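Local coordinates for protein probable tagatose 6-phosphate kinase (PDB 3TXV) that probably phosphorylates tagatose 6-phosphate in carbohydrate metabolism, although it belongs to the family of GatZ/KbaZ-like aldolase subunits and is built on a closed eight-stranded parallel barrel, at residues Glu108-Ala111 with Lys112-Ala115. Residues are numbered along the deposited sequence; the frame is centred on the assembly and turned at random.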
loop_
_atom_site.group_PDB
_atom_site.type_symbol
_atom_site.label_atom_id
_atom_site.label_comp_id
_atom_site.label_asym_id
_atom_site.label_seq_id
_atom_site.Cartn_x
_atom_site.Cartn_y
_atom_site.Cartn_z
ATOM N N GLU A 108 -24.474 -7.212 11.601
ATOM C CA GLU A 108 -24.049 -5.884 12.032
ATOM C C GLU A 108 -22.733 -5.544 11.341
ATOM O O GLU A 108 -22.535 -4.419 10.866
ATOM C CB GLU A 108 -23.886 -5.850 13.558
ATOM C CG GLU A 108 -23.449 -4.504 14.127
ATOM C CD GLU A 108 -23.102 -4.558 15.628
ATOM O OE1 GLU A 108 -23.214 -5.663 16.234
ATOM O OE2 GLU A 108 -22.718 -3.489 16.185
ATOM N N ALA A 109 -21.837 -6.529 11.271
ATOM C CA ALA A 109 -20.560 -6.370 10.588
ATOM C C ALA A 109 -20.788 -5.950 9.135
ATOM O O ALA A 109 -20.210 -4.967 8.674
ATOM C CB ALA A 109 -19.742 -7.659 10.674
HETATM N N MSE A 110 -21.655 -6.682 8.436
HETATM C CA MSE A 110 -22.031 -6.337 7.072
HETATM C C MSE A 110 -22.784 -5.017 6.967
HETATM O O MSE A 110 -22.729 -4.394 5.922
HETATM C CB MSE A 110 -22.848 -7.446 6.416
HETATM C CG MSE A 110 -22.035 -8.585 5.893
HETATM SE SE MSE A 110 -20.732 -8.091 4.527
HETATM C CE MSE A 110 -21.940 -7.910 3.007
ATOM N N ALA A 111 -23.479 -4.592 8.024
ATOM C CA ALA A 111 -24.202 -3.295 8.004
ATOM C C ALA A 111 -23.240 -2.153 7.800
ATOM O O ALA A 111 -23.520 -1.209 7.060
ATOM C CB ALA A 111 -25.012 -3.066 9.270
ATOM N N LYS A 112 -22.096 -2.269 8.468
ATOM C CA LYS A 112 -21.069 -1.236 8.481
ATOM C C LYS A 112 -20.239 -1.344 7.220
ATOM O O LYS A 112 -19.792 -0.346 6.676
ATOM C CB LYS A 112 -20.187 -1.373 9.725
ATOM C CG LYS A 112 -20.949 -1.620 11.019
ATOM C CD LYS A 112 -20.520 -0.662 12.150
ATOM C CE LYS A 112 -20.752 0.807 11.773
ATOM N NZ LYS A 112 -20.742 1.690 12.944
ATOM N N ALA A 113 -20.040 -2.555 6.737
ATOM C CA ALA A 113 -19.442 -2.716 5.438
ATOM C C ALA A 113 -20.271 -1.864 4.470
ATOM O O ALA A 113 -19.724 -1.189 3.607
ATOM C CB ALA A 113 -19.447 -4.180 5.028
ATOM N N GLU A 114 -21.585 -1.850 4.672
ATOM C CA GLU A 114 -22.508 -1.177 3.771
ATOM C C GLU A 114 -22.444 0.333 3.840
ATOM O O GLU A 114 -22.365 0.975 2.802
ATOM C CB GLU A 114 -23.930 -1.689 3.981
ATOM C CG GLU A 114 -24.160 -3.029 3.316
ATOM C CD GLU A 114 -25.501 -3.648 3.662
ATOM O OE1 GLU A 114 -25.538 -4.879 3.938
ATOM O OE2 GLU A 114 -26.522 -2.912 3.642
ATOM N N ALA A 115 -22.447 0.893 5.046
ATOM C CA ALA A 115 -22.292 2.350 5.223
ATOM C C ALA A 115 -20.953 2.824 4.669
ATOM O O ALA A 115 -20.830 3.946 4.150
ATOM C CB ALA A 115 -22.441 2.761 6.688
#
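Met110 and Ala113 meet within consecutive turns of helix 106-121, a local i to i+3 contact on one of the outer helices of a beta/alpha barrel. Met110, modelled as selenomethionine, brings SE to 4.1 Å from Ala113 CB; its long unbranched chain, bent with CG beside the backbone N (chi1 -80°), gives a flexible apolar surface, while the small alanine lets a neighbouring helix come close. The backbone follows the alpha-helical i to i+4 pattern: Ala113 N donates to Ala109 O at 3.1 Å, and Ala115 N reaches Ala111 O at 3.1 Å. The bent chain of Lys112 lies against the loop residues Gln59 and Trp101, and its NZ forms a weak, long ion pair with Asp60; Glu108 OE2, 6.4 Å from Lys112 NZ, is too far for a salt bridge. Glu114 runs past the Met110 carbonyl and, extended beyond CG, carries OE1 to a salt bridge with Arg154. With an alanine here, Arg154 would probably lose this carboxylate mate and part of Leu155 its cover. Met110, Ala113 and Glu114 thus pack on helix 145-161, the next helix round the barrel, while helix 106-121 itself makes the crossover from strand 89-96 to the parallel strand 127-130.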